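Local structure of Mll7089 protein (Mesorhizobium loti, 2OZ8) at residues Gly274-Val279 with Val304-Ala309; Gln256-Leu261 with Leu270-Gln275; Leu47-Thr52 with Asn297-Ala302; Pro330-Ile333 with Ala338-Pro341; Leu220-Asp225 with Val313-Tyr318. The protein is of unknown function but belongs to the mandelate racemase group of the enolase superfamily, probably binding magnesium and possibly acting as a hydro-lyase. All blocks are in the same frame, centred on the assembly; numbering follows the deposited sequence.

Contact 1: Gly274-Val279 with Val304-Ala309; sequences GQVTDV and VHMAVA
M306 meets G274, V276 and V279, and all three meetings are apolar. The sulfur lies against the branched end of V276. M306 SD is 3.8 Å from V276 CG2 and 4.0 Å from V276 CG1, which puts it close to both methyl groups. The two side chains cross at about a right angle. V279 lies one helical turn further on. Its CG1 stands anti to the backbone N (chi1 171°) and touches the root of the methionine, V279 CG1 to M306 CB, at 3.9 Å.

The third meeting is with backbone. The M306 chain is bent at chi2 (86°) and again at chi3 (72°). These bends carry the methyl group back to the loop ahead of the first helix, where M306 CE lies 3.8 Å from G274 CA.

Helix 276-289 and helix 304-309 follow the sixth and seventh strands of the enolase-type (beta/alpha) barrel. They are neighbours in its outer layer, and M306 reaches from helix 304-309 to the start of helix 276-289. With an alanine here, the sulfur and terminal methyl would be gone, and V276 and G274 would probably be left facing a gap between the helices.

No hydrogen bond crosses the contact. The polar side chains bond to other parts of the chain. T277 bonds to W111, and D278 bonds to H103 and Q107, all on helix 103-118. H305 bonds to the backbone of H123 and H346. Q275 holds the N-cap position, and its O accepts V279 N.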
# COMPACT_ATOMS: atom_id res chain seq x y z
N GLY A 274 -29.84 -7.98 15.67
CA GLY A 274 -30.90 -7.09 16.13
C GLY A 274 -30.51 -5.93 17.03
O GLY A 274 -31.38 -5.37 17.68
N GLN A 275 -29.22 -5.54 17.06
CA GLN A 275 -28.84 -4.38 17.82
C GLN A 275 -29.36 -3.17 17.09
O GLN A 275 -28.64 -2.56 16.30
CB GLN A 275 -27.33 -4.29 18.00
CG GLN A 275 -26.74 -5.46 18.75
CD GLN A 275 -26.54 -6.68 17.86
OE1 GLN A 275 -26.89 -6.67 16.65
NE2 GLN A 275 -25.99 -7.74 18.44
N VAL A 276 -30.58 -2.78 17.37
CA VAL A 276 -31.26 -1.79 16.53
C VAL A 276 -30.42 -0.58 16.20
O VAL A 276 -30.30 -0.26 15.03
CB VAL A 276 -32.61 -1.28 17.07
CG1 VAL A 276 -33.26 -0.32 16.04
CG2 VAL A 276 -33.49 -2.42 17.43
N THR A 277 -29.88 0.10 17.19
CA THR A 277 -29.11 1.30 16.95
C THR A 277 -27.81 1.03 16.18
O THR A 277 -27.47 1.78 15.26
CB THR A 277 -28.73 2.04 18.28
OG1 THR A 277 -29.91 2.22 19.10
CG2 THR A 277 -28.07 3.42 17.97
N ASP A 278 -27.07 -0.02 16.55
CA ASP A 278 -25.85 -0.37 15.79
C ASP A 278 -26.16 -0.68 14.32
O ASP A 278 -25.40 -0.28 13.44
CB ASP A 278 -25.10 -1.57 16.37
CG ASP A 278 -24.79 -1.44 17.84
OD1 ASP A 278 -24.98 -0.35 18.42
OD2 ASP A 278 -24.35 -2.47 18.44
N VAL A 279 -27.28 -1.40 14.09
CA VAL A 279 -27.72 -1.82 12.74
C VAL A 279 -28.09 -0.67 11.85
O VAL A 279 -27.71 -0.66 10.66
CB VAL A 279 -28.87 -2.84 12.80
CG1 VAL A 279 -29.45 -3.10 11.43
CG2 VAL A 279 -28.37 -4.15 13.40
N VAL A 304 -37.28 -7.52 11.93
CA VAL A 304 -38.10 -7.25 10.75
C VAL A 304 -38.16 -5.73 10.38
O VAL A 304 -38.22 -5.34 9.22
CB VAL A 304 -39.53 -7.92 10.84
CG1 VAL A 304 -40.45 -7.26 11.93
CG2 VAL A 304 -40.21 -7.96 9.46
N HIS A 305 -38.08 -4.90 11.41
CA HIS A 305 -38.26 -3.48 11.25
C HIS A 305 -37.07 -2.78 10.62
O HIS A 305 -37.26 -1.88 9.81
CB HIS A 305 -38.61 -2.88 12.59
CG HIS A 305 -39.93 -3.35 13.10
ND1 HIS A 305 -41.12 -2.76 12.74
CD2 HIS A 305 -40.25 -4.38 13.92
CE1 HIS A 305 -42.12 -3.41 13.32
NE2 HIS A 305 -41.61 -4.39 14.05
N MET A 306 -35.86 -3.18 11.00
CA MET A 306 -34.65 -2.69 10.33
C MET A 306 -34.57 -3.32 8.95
O MET A 306 -34.11 -2.69 8.03
CB MET A 306 -33.38 -2.98 11.16
CG MET A 306 -33.46 -2.46 12.62
SD MET A 306 -34.23 -3.52 13.90
CE MET A 306 -32.83 -4.63 13.91
N ALA A 307 -35.03 -4.55 8.79
CA ALA A 307 -34.90 -5.20 7.48
C ALA A 307 -35.70 -4.44 6.46
O ALA A 307 -35.20 -4.19 5.38
CB ALA A 307 -35.32 -6.69 7.51
N VAL A 308 -36.94 -4.10 6.80
CA VAL A 308 -37.78 -3.37 5.85
C VAL A 308 -37.34 -1.92 5.79
O VAL A 308 -37.61 -1.29 4.79
CB VAL A 308 -39.37 -3.45 6.10
CG1 VAL A 308 -39.86 -4.85 6.42
CG2 VAL A 308 -39.84 -2.48 7.16
N ALA A 309 -36.68 -1.37 6.82
CA ALA A 309 -36.36 0.06 6.75
C ALA A 309 -35.05 0.40 6.02
O ALA A 309 -34.92 1.49 5.46
CB ALA A 309 -36.43 0.73 8.14

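Contact 2: Gln256-Leu261 with Leu270-Gln275; sequences QGKRLL and LNVHGQ
K258 leaves the helix with CG beside its backbone N, and its chain bends at chi2 and again at chi4 (-79°). The last bend turns the amine onto the backbone of the strand, where K258 NZ gives a hydrogen bond of 3.0 Å to N271 O. The C=O...N angle is 156° and the nitrogen lies in the carbonyl plane.

The methylene part of the same chain is packed on the way. K258 CD lies 3.9 Å from V272 CG1. K258 CB is 4.0 Å from L270 CD1, and these two side chains cross at about a right angle. L270 CD1 also meets L261 CD2 at 3.9 Å. One leucine methyl therefore touches K258 and L261, about one helical turn apart. Lysine is used here in both its characters, oily along the shaft and polar at the tip.

The N271 side chain, modelled in two conformers, bonds to S294 on the next strand in the one described. H273 bonds to E251 and probably also to the backbone O of N297. The outer face of the helix meets the second subunit, where R259 packs on L289 of that chain.

The helix segment and strand 270-272 run antiparallel, at 171°, with axes 10.2 Å apart. This is the second half of a beta-alpha-beta crossover, strand 246-249, helix 255-263 and strand 269-272, the repeating unit of a TIM-type barrel.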
# COMPACT_ATOMS: atom_id res chain seq x y z
N GLN A 256 -17.80 -2.21 15.96
CA GLN A 256 -16.47 -1.78 15.64
C GLN A 256 -15.88 -2.77 14.63
O GLN A 256 -15.24 -2.38 13.66
CB GLN A 256 -15.64 -1.70 16.91
CG GLN A 256 -16.09 -0.56 17.91
CD GLN A 256 -17.55 -0.72 18.46
OE1 GLN A 256 -18.03 -1.84 18.71
NE2 GLN A 256 -18.24 0.43 18.65
N GLY A 257 -16.15 -4.05 14.88
CA GLY A 257 -15.66 -5.13 14.06
C GLY A 257 -16.26 -5.17 12.67
O GLY A 257 -15.55 -5.48 11.72
N LYS A 258 -17.56 -4.89 12.57
CA LYS A 258 -18.26 -4.82 11.28
C LYS A 258 -17.69 -3.68 10.47
O LYS A 258 -17.37 -3.83 9.27
CB LYS A 258 -19.79 -4.64 11.46
CG LYS A 258 -20.45 -5.58 12.48
CD LYS A 258 -21.89 -5.93 12.10
CE LYS A 258 -22.43 -7.13 12.91
NZ LYS A 258 -21.96 -8.49 12.39
N ARG A 259 -17.52 -2.53 11.13
CA ARG A 259 -16.92 -1.38 10.51
C ARG A 259 -15.50 -1.70 9.99
O ARG A 259 -15.19 -1.40 8.83
CB ARG A 259 -16.95 -0.17 11.43
CG ARG A 259 -16.44 1.09 10.71
CD ARG A 259 -16.30 2.30 11.59
NE ARG A 259 -15.50 1.97 12.75
CZ ARG A 259 -14.18 1.98 12.78
NH1 ARG A 259 -13.50 2.33 11.72
NH2 ARG A 259 -13.55 1.65 13.89
N LEU A 260 -14.69 -2.35 10.82
CA LEU A 260 -13.34 -2.72 10.41
C LEU A 260 -13.35 -3.72 9.25
O LEU A 260 -12.49 -3.66 8.34
CB LEU A 260 -12.54 -3.26 11.60
CG LEU A 260 -12.03 -2.21 12.60
CD1 LEU A 260 -11.66 -2.91 13.94
CD2 LEU A 260 -10.85 -1.43 12.01
N LEU A 261 -14.34 -4.61 9.27
CA LEU A 261 -14.53 -5.58 8.21
C LEU A 261 -14.79 -4.87 6.89
O LEU A 261 -14.25 -5.24 5.84
CB LEU A 261 -15.68 -6.51 8.55
CG LEU A 261 -15.82 -7.74 7.65
CD1 LEU A 261 -14.73 -8.81 7.93
CD2 LEU A 261 -17.22 -8.30 7.82
N LEU A 270 -22.74 -7.94 4.21
CA LEU A 270 -22.52 -7.89 5.66
C LEU A 270 -23.72 -8.52 6.41
O LEU A 270 -24.84 -8.08 6.15
CB LEU A 270 -22.21 -6.45 6.13
CG LEU A 270 -22.09 -6.17 7.66
CD1 LEU A 270 -20.77 -6.63 8.19
CD2 LEU A 270 -22.22 -4.70 7.93
N ASN A 271 -23.54 -9.57 7.24
CA ASN A 271 -24.68 -10.08 8.07
C ASN A 271 -24.73 -9.34 9.40
O ASN A 271 -23.71 -9.03 9.98
CB ASN A 271 -24.60 -11.59 8.32
CG ASN A 271 -25.95 -12.20 8.80
OD1 ASN A 271 -26.05 -12.70 9.95
ND2 ASN A 271 -26.97 -12.22 7.91
N VAL A 272 -25.93 -9.05 9.86
CA VAL A 272 -26.09 -8.39 11.15
C VAL A 272 -27.24 -9.03 11.88
O VAL A 272 -27.97 -9.80 11.30
CB VAL A 272 -26.36 -6.84 11.04
CG1 VAL A 272 -25.28 -6.16 10.23
CG2 VAL A 272 -27.74 -6.57 10.44
N HIS A 273 -27.41 -8.65 13.14
CA HIS A 273 -28.52 -9.14 13.96
C HIS A 273 -29.42 -8.01 14.41
O HIS A 273 -29.74 -7.17 13.61
CB HIS A 273 -28.00 -10.03 15.11
CG HIS A 273 -27.56 -11.37 14.62
ND1 HIS A 273 -28.43 -12.43 14.47
CD2 HIS A 273 -26.36 -11.80 14.16
CE1 HIS A 273 -27.78 -13.46 13.98
NE2 HIS A 273 -26.52 -13.12 13.79
N GLY A 274 -29.84 -7.98 15.67
CA GLY A 274 -30.90 -7.09 16.13
C GLY A 274 -30.51 -5.93 17.03
O GLY A 274 -31.38 -5.37 17.68
N GLN A 275 -29.22 -5.54 17.06
CA GLN A 275 -28.84 -4.38 17.82
C GLN A 275 -29.36 -3.17 17.09
O GLN A 275 -28.64 -2.56 16.30
CB GLN A 275 -27.33 -4.29 18.00
CG GLN A 275 -26.74 -5.46 18.75
CD GLN A 275 -26.54 -6.68 17.86
OE1 GLN A 275 -26.89 -6.67 16.65
NE2 GLN A 275 -25.99 -7.74 18.44

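Contact 3: Leu47-Thr52 with Asn297-Ala302; sequences LGFIQT and NTFLEA
F49 and F299 are the nearest points of the two backbones, with CA atoms 6.8 Å apart, and no hydrogen bond joins strand 47-52 to the loop 297-302. The loop is folded into a type II turn over T298-E301, closed by the bond from E301 N to T298 O. F299 occupies a corner of that turn and points at the strand.

The two rings overlap with a tilt. F299 CD2 sits over one face of F49, offset toward its rim, at 3.6 Å from F49 CG. The ring planes are 33° apart and the centroids 4.7 Å. The pair is neither a flat stack nor a T. F299 arrives there with CG anti to its backbone N (chi1 -156°). L300 adds one methyl, with its CD1 4.0 Å from F49 CZ.

Strand 45-52 belongs to the antiparallel N-terminal sheet, and the loop follows the seventh barrel strand. The contact therefore joins the capping domain to the barrel domain, the two-domain plan of the enolase superfamily.

Q51 approaches F299 from a different direction. Its extended chain brings OE1 to the ring edge, near the ring plane, with Q51 OE1 3.5 Å from F299 CD1. The amide stands almost perpendicular to the ring, at 89°. An oxygen facing ring C-H groups is probably a weakly favourable polar contact. F299 is also stacked with F323 and touches V33 of strand 27-40. On the other face of strand 45-52, I50 packs on I10, L36 and F102.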
# COMPACT_ATOMS: atom_id res chain seq x y z
N LEU A 47 -40.10 -3.76 25.22
CA LEU A 47 -39.67 -5.10 25.45
C LEU A 47 -38.42 -5.48 24.59
O LEU A 47 -38.35 -5.19 23.39
CB LEU A 47 -40.87 -6.02 25.18
CG LEU A 47 -40.66 -7.52 25.02
CD1 LEU A 47 -40.42 -8.19 26.39
CD2 LEU A 47 -41.86 -8.15 24.23
N GLY A 48 -37.44 -6.14 25.21
CA GLY A 48 -36.43 -6.86 24.46
C GLY A 48 -35.94 -8.09 25.20
O GLY A 48 -36.32 -8.30 26.34
N PHE A 49 -35.06 -8.86 24.56
CA PHE A 49 -34.65 -10.21 24.95
C PHE A 49 -33.19 -10.42 25.20
O PHE A 49 -32.35 -10.12 24.34
CB PHE A 49 -35.15 -11.21 23.91
CG PHE A 49 -36.65 -11.23 23.82
CD1 PHE A 49 -37.41 -11.88 24.78
CD2 PHE A 49 -37.31 -10.54 22.83
CE1 PHE A 49 -38.79 -11.86 24.70
CE2 PHE A 49 -38.71 -10.53 22.75
CZ PHE A 49 -39.43 -11.17 23.65
N ILE A 50 -32.89 -11.00 26.36
CA ILE A 50 -31.53 -11.22 26.78
C ILE A 50 -31.33 -12.70 26.58
O ILE A 50 -31.82 -13.49 27.34
CB ILE A 50 -31.33 -10.82 28.27
CG1 ILE A 50 -31.68 -9.35 28.49
CG2 ILE A 50 -29.96 -11.14 28.75
CD1 ILE A 50 -32.07 -9.02 29.92
N GLN A 51 -30.64 -13.08 25.51
CA GLN A 51 -30.47 -14.47 25.23
C GLN A 51 -29.03 -14.90 25.48
O GLN A 51 -28.11 -14.20 25.15
CB GLN A 51 -30.92 -14.77 23.81
CG GLN A 51 -30.94 -16.28 23.53
CD GLN A 51 -31.33 -16.62 22.14
OE1 GLN A 51 -31.34 -15.76 21.25
NE2 GLN A 51 -31.64 -17.92 21.91
N THR A 52 -28.84 -16.03 26.16
CA THR A 52 -27.50 -16.61 26.20
C THR A 52 -27.48 -17.88 25.38
O THR A 52 -28.44 -18.64 25.34
CB THR A 52 -26.91 -16.87 27.61
OG1 THR A 52 -27.75 -17.75 28.36
CG2 THR A 52 -26.66 -15.55 28.37
N ASN A 297 -30.93 -14.20 12.35
CA ASN A 297 -31.87 -14.48 13.42
C ASN A 297 -31.87 -13.36 14.42
O ASN A 297 -30.82 -12.99 14.92
CB ASN A 297 -31.56 -15.79 14.12
CG ASN A 297 -31.92 -16.96 13.28
OD1 ASN A 297 -31.12 -17.90 13.12
ND2 ASN A 297 -33.11 -16.92 12.69
N THR A 298 -33.06 -12.79 14.64
CA THR A 298 -33.30 -11.95 15.80
C THR A 298 -34.36 -12.65 16.64
O THR A 298 -35.25 -13.32 16.11
CB THR A 298 -33.62 -10.48 15.41
OG1 THR A 298 -34.78 -10.39 14.55
CG2 THR A 298 -32.41 -9.87 14.67
N PHE A 299 -34.24 -12.57 17.96
CA PHE A 299 -35.23 -13.19 18.83
C PHE A 299 -36.63 -12.68 18.51
O PHE A 299 -36.88 -11.50 18.59
CB PHE A 299 -34.90 -13.03 20.32
CG PHE A 299 -35.53 -14.08 21.17
CD1 PHE A 299 -34.83 -15.22 21.50
CD2 PHE A 299 -36.87 -13.98 21.56
CE1 PHE A 299 -35.42 -16.23 22.26
CE2 PHE A 299 -37.47 -14.97 22.33
CZ PHE A 299 -36.75 -16.10 22.67
N LEU A 300 -37.50 -13.60 18.12
CA LEU A 300 -38.87 -13.34 17.73
C LEU A 300 -39.05 -12.39 16.56
O LEU A 300 -40.12 -11.80 16.40
CB LEU A 300 -39.75 -12.92 18.95
CG LEU A 300 -40.22 -14.12 19.77
CD1 LEU A 300 -40.99 -13.70 21.01
CD2 LEU A 300 -41.03 -15.09 18.93
N GLU A 301 -38.02 -12.27 15.74
CA GLU A 301 -38.07 -11.58 14.44
C GLU A 301 -38.29 -10.08 14.58
O GLU A 301 -38.77 -9.42 13.67
CB GLU A 301 -39.09 -12.24 13.48
CG GLU A 301 -38.68 -13.61 12.92
CD GLU A 301 -38.50 -14.65 14.01
OE1 GLU A 301 -39.48 -14.92 14.75
OE2 GLU A 301 -37.36 -15.18 14.15
N ALA A 302 -37.93 -9.54 15.74
CA ALA A 302 -37.85 -8.10 15.94
C ALA A 302 -37.12 -7.34 14.80
O ALA A 302 -37.52 -6.21 14.41
CB ALA A 302 -37.19 -7.82 17.30

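Contact 4: Pro330-Ile333 with Ala338-Pro341; sequences PIEI and AYAP
E332 O receives the direct hydrogen bond of this contact, from Y339 N at 2.9 Å. The N-H...O angle is 159°, and the donor lies close to the line of the C=O bond. A338 CA gives the same oxygen a weaker CA-H...O contact at 3.5 Å.

One residue on, I333 and A338 form an antiparallel non-hydrogen-bonded pair. Their side chains lie on the same face of the sheet, with I333 CG1 3.9 Å from A338 CB. In the other direction the backbones part and a water fills in. It accepts from E332 N at 2.7 Å and donates to Y339 O, also at 2.7 Å. I331 packs beside this bridge. Its CG2 comes within 3.4 Å of Y339 O. Its CD1 is folded over by chi2 (-45°) to reach P341 CD at 3.8 Å.

Further out, E332 OE2 forms a salt bridge with R334, and Y339 OH bonds to R132. V304 of helix 304-309 packs on both I331 and A338. A338 and A340 make backbone bonds to V133 and N131, which ties this hairpin to the first barrel strand.

Of the four backbone groups of E332 and Y339, two pair directly and two through water. The water thus stands in for the second backbone bond of the E332-Y339 pair, where the backbones are too far apart to meet directly.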
# COMPACT_ATOMS: atom_id res chain seq x y z
N PRO A 330 -46.90 -13.00 17.19
CA PRO A 330 -45.58 -13.07 16.57
C PRO A 330 -45.62 -12.34 15.24
O PRO A 330 -46.72 -12.03 14.77
CB PRO A 330 -45.38 -14.58 16.34
CG PRO A 330 -46.76 -15.14 16.27
CD PRO A 330 -47.63 -14.28 17.16
N ILE A 331 -44.45 -12.08 14.66
CA ILE A 331 -44.33 -11.47 13.35
C ILE A 331 -44.88 -12.36 12.24
O ILE A 331 -44.45 -13.49 12.09
CB ILE A 331 -42.81 -11.11 13.02
CG1 ILE A 331 -42.23 -10.07 14.01
CG2 ILE A 331 -42.64 -10.64 11.55
CD1 ILE A 331 -43.18 -8.82 14.32
N GLU A 332 -45.79 -11.83 11.44
CA GLU A 332 -46.30 -12.53 10.28
C GLU A 332 -45.21 -12.87 9.21
O GLU A 332 -44.49 -11.99 8.74
CB GLU A 332 -47.42 -11.72 9.61
CG GLU A 332 -48.20 -12.54 8.56
CD GLU A 332 -49.28 -11.75 7.85
OE1 GLU A 332 -49.43 -10.52 8.10
OE2 GLU A 332 -50.00 -12.36 6.99
N ILE A 333 -45.12 -14.14 8.83
CA ILE A 333 -44.39 -14.51 7.65
C ILE A 333 -45.33 -15.31 6.75
O ILE A 333 -45.79 -16.39 7.13
CB ILE A 333 -43.13 -15.35 7.97
CG1 ILE A 333 -42.13 -14.54 8.81
CG2 ILE A 333 -42.54 -15.85 6.66
CD1 ILE A 333 -40.82 -15.30 9.22
N ALA A 338 -41.65 -11.68 5.16
CA ALA A 338 -41.86 -11.27 6.53
C ALA A 338 -42.46 -9.88 6.50
O ALA A 338 -42.05 -9.02 5.69
CB ALA A 338 -40.55 -11.31 7.35
N TYR A 339 -43.44 -9.67 7.37
CA TYR A 339 -44.17 -8.42 7.38
C TYR A 339 -43.96 -7.69 8.67
O TYR A 339 -44.22 -8.22 9.76
CB TYR A 339 -45.64 -8.71 7.21
CG TYR A 339 -46.00 -9.13 5.80
CD1 TYR A 339 -46.36 -8.17 4.85
CD2 TYR A 339 -45.96 -10.46 5.42
CE1 TYR A 339 -46.66 -8.53 3.56
CE2 TYR A 339 -46.28 -10.83 4.14
CZ TYR A 339 -46.66 -9.87 3.22
OH TYR A 339 -46.98 -10.22 1.94
N ALA A 340 -43.50 -6.46 8.55
CA ALA A 340 -43.43 -5.59 9.71
C ALA A 340 -44.84 -5.07 9.97
O ALA A 340 -45.42 -4.40 9.10
CB ALA A 340 -42.48 -4.46 9.47
N PRO A 341 -45.40 -5.38 11.16
CA PRO A 341 -46.80 -5.08 11.50
C PRO A 341 -47.10 -3.61 11.68
O PRO A 341 -46.19 -2.81 11.93
CB PRO A 341 -47.00 -5.80 12.83
CG PRO A 341 -45.66 -5.98 13.39
CD PRO A 341 -44.68 -6.01 12.28
O HOH W 1 -46.19 -9.13 11.31

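Contact 5: Leu220-Asp225 with Val313-Tyr318; sequences LLWVED and VEWLEY
W222 turns the edge of its indole toward the face of W315. The six-membered ring of W222 and the five-membered ring of W315 have centroids 5.5 Å apart and planes at 79°, an offset edge-to-face pair. W222 CZ3 is 3.7 Å from W315 CD1. W222 CH2 meets W315 CB at 3.9 Å, and that CB lies near the W222 ring plane. With chi1 at 76°, W222 CG lies between the backbone N and the carbonyl carbon, which helps swing the six-membered ring toward W315.

L221 approaches W315 obliquely, beside the indole nitrogen. L221 CD2 is 3.8 Å from W315 NE1 and 4.1 Å from W315 CE2.

The backbones are far apart, with CA atoms of L221 and W315 separated by 11.3 Å. The fourth and eighth barrel strands are joined here through side chains in the interior of the barrel.

The pyrrole side of W222 is tied down within its own strand. W222 NE1 gives a bond of 2.7 Å to E224 OE1, met on the anti side of the carboxylate and tilted out of its plane. A leucine in place of W222 would remove the ring edge and N-H, and would probably leave W315 less well packed and E224 OE1 with K165 but no indole partner.

K165 forms salt bridges to both E224 and E317. The tryptophan pair thus lies beside buried charges, and W222 NE1 bonds to one of them, E224.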
# COMPACT_ATOMS: atom_id res chain seq x y z
N LEU A 220 -25.35 -21.46 -5.63
CA LEU A 220 -25.52 -20.81 -4.36
C LEU A 220 -25.72 -19.36 -4.50
O LEU A 220 -24.96 -18.70 -5.20
CB LEU A 220 -24.31 -21.01 -3.46
CG LEU A 220 -23.89 -22.45 -3.17
CD1 LEU A 220 -22.59 -22.43 -2.41
CD2 LEU A 220 -24.94 -23.22 -2.39
N LEU A 221 -26.72 -18.84 -3.79
CA LEU A 221 -26.88 -17.40 -3.56
C LEU A 221 -25.75 -16.79 -2.72
O LEU A 221 -25.20 -15.73 -3.07
CB LEU A 221 -28.22 -17.14 -2.91
CG LEU A 221 -28.64 -15.69 -2.83
CD1 LEU A 221 -28.52 -14.99 -4.28
CD2 LEU A 221 -30.03 -15.59 -2.20
N TRP A 222 -25.38 -17.44 -1.62
CA TRP A 222 -24.23 -16.97 -0.83
C TRP A 222 -23.70 -18.06 0.08
O TRP A 222 -24.39 -19.04 0.37
CB TRP A 222 -24.50 -15.66 -0.04
CG TRP A 222 -25.36 -15.71 1.23
CD1 TRP A 222 -25.10 -16.42 2.36
CD2 TRP A 222 -26.56 -14.97 1.50
NE1 TRP A 222 -26.07 -16.20 3.32
CE2 TRP A 222 -26.98 -15.31 2.81
CE3 TRP A 222 -27.31 -14.04 0.77
CZ2 TRP A 222 -28.14 -14.76 3.40
CZ3 TRP A 222 -28.42 -13.51 1.34
CH2 TRP A 222 -28.85 -13.87 2.64
N VAL A 223 -22.45 -17.90 0.45
CA VAL A 223 -21.83 -18.70 1.47
C VAL A 223 -21.56 -17.74 2.64
O VAL A 223 -21.02 -16.64 2.48
CB VAL A 223 -20.53 -19.43 0.97
CG1 VAL A 223 -19.53 -18.46 0.36
CG2 VAL A 223 -19.89 -20.25 2.10
N GLU A 224 -21.96 -18.17 3.84
CA GLU A 224 -21.91 -17.32 4.99
C GLU A 224 -20.81 -17.73 5.95
O GLU A 224 -20.69 -18.89 6.23
CB GLU A 224 -23.25 -17.46 5.67
CG GLU A 224 -23.67 -16.27 6.49
CD GLU A 224 -25.16 -16.30 6.83
OE1 GLU A 224 -26.02 -16.59 5.95
OE2 GLU A 224 -25.45 -16.01 8.00
N ASP A 225 -20.03 -16.79 6.46
CA ASP A 225 -18.94 -17.09 7.37
C ASP A 225 -18.12 -18.37 7.04
O ASP A 225 -18.00 -19.25 7.88
CB ASP A 225 -19.45 -17.18 8.80
CG ASP A 225 -20.26 -15.99 9.18
OD1 ASP A 225 -19.78 -14.85 9.02
OD2 ASP A 225 -21.42 -16.18 9.65
N VAL A 313 -31.12 -3.99 2.24
CA VAL A 313 -31.47 -5.31 2.81
C VAL A 313 -32.56 -5.93 1.97
O VAL A 313 -33.61 -5.30 1.76
CB VAL A 313 -31.97 -5.24 4.29
CG1 VAL A 313 -32.36 -6.60 4.75
CG2 VAL A 313 -30.95 -4.60 5.21
N GLU A 314 -32.31 -7.15 1.50
CA GLU A 314 -33.35 -7.91 0.81
C GLU A 314 -33.79 -9.20 1.52
O GLU A 314 -34.85 -9.74 1.22
CB GLU A 314 -32.99 -8.07 -0.71
CG GLU A 314 -32.51 -9.41 -1.20
CD GLU A 314 -32.47 -9.55 -2.76
OE1 GLU A 314 -33.50 -9.98 -3.37
OE2 GLU A 314 -31.41 -9.26 -3.37
N TRP A 315 -33.00 -9.66 2.50
CA TRP A 315 -33.24 -10.97 3.17
C TRP A 315 -33.20 -10.95 4.69
O TRP A 315 -32.36 -10.31 5.31
CB TRP A 315 -32.30 -12.06 2.69
CG TRP A 315 -32.42 -12.42 1.25
CD1 TRP A 315 -31.61 -12.02 0.23
CD2 TRP A 315 -33.40 -13.34 0.67
NE1 TRP A 315 -32.05 -12.60 -0.97
CE2 TRP A 315 -33.14 -13.41 -0.73
CE3 TRP A 315 -34.47 -14.09 1.20
CZ2 TRP A 315 -33.91 -14.23 -1.61
CZ3 TRP A 315 -35.27 -14.86 0.32
CH2 TRP A 315 -34.96 -14.94 -1.07
N LEU A 316 -34.12 -11.67 5.29
CA LEU A 316 -34.19 -11.84 6.73
C LEU A 316 -34.22 -13.35 7.07
O LEU A 316 -34.96 -14.11 6.44
CB LEU A 316 -35.44 -11.12 7.31
CG LEU A 316 -35.76 -11.47 8.77
CD1 LEU A 316 -36.47 -10.36 9.44
CD2 LEU A 316 -36.62 -12.79 8.79
N GLU A 317 -33.42 -13.76 8.04
CA GLU A 317 -33.35 -15.16 8.43
C GLU A 317 -34.51 -15.59 9.33
O GLU A 317 -34.80 -14.93 10.34
CB GLU A 317 -32.01 -15.42 9.14
CG GLU A 317 -31.75 -16.90 9.43
CD GLU A 317 -30.43 -17.17 10.02
OE1 GLU A 317 -29.80 -16.20 10.47
OE2 GLU A 317 -30.01 -18.34 10.07
N TYR A 318 -35.13 -16.73 9.01
CA TYR A 318 -36.11 -17.35 9.93
C TYR A 318 -35.81 -18.84 10.17
O TYR A 318 -35.60 -19.59 9.22
CB TYR A 318 -37.56 -17.14 9.45
CG TYR A 318 -38.54 -17.74 10.43
CD1 TYR A 318 -38.79 -17.12 11.66
CD2 TYR A 318 -39.15 -18.97 10.17
CE1 TYR A 318 -39.63 -17.71 12.61
CE2 TYR A 318 -39.99 -19.59 11.11
CZ TYR A 318 -40.23 -18.94 12.30
OH TYR A 318 -41.04 -19.55 13.18

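The chain opens contact 3 at strand 47-52, in the N-terminal domain, and contact 5 at 220-225 in the barrel. Contact 2 opens and closes next, between 256-261 and 270-275, so it lies within the spans of contacts 3 and 5. Contact 1 starts at 274, sharing G274 and Q275 with contact 2. Contact 3 closes at 297-302, crossing contacts 1 and 5. Contact 1 then closes at 304-309 and contact 5 at 313-318, with contact 1 wholly inside it. Contact 4 follows in series. Contact 3 ties cap to barrel, contact 1 two outer helices, contact 2 a helix to its strand, contact 5 the interior and contact 4 the hairpin beside the first barrel strand. The backbone of N297 probably bonds to both H273 and E317.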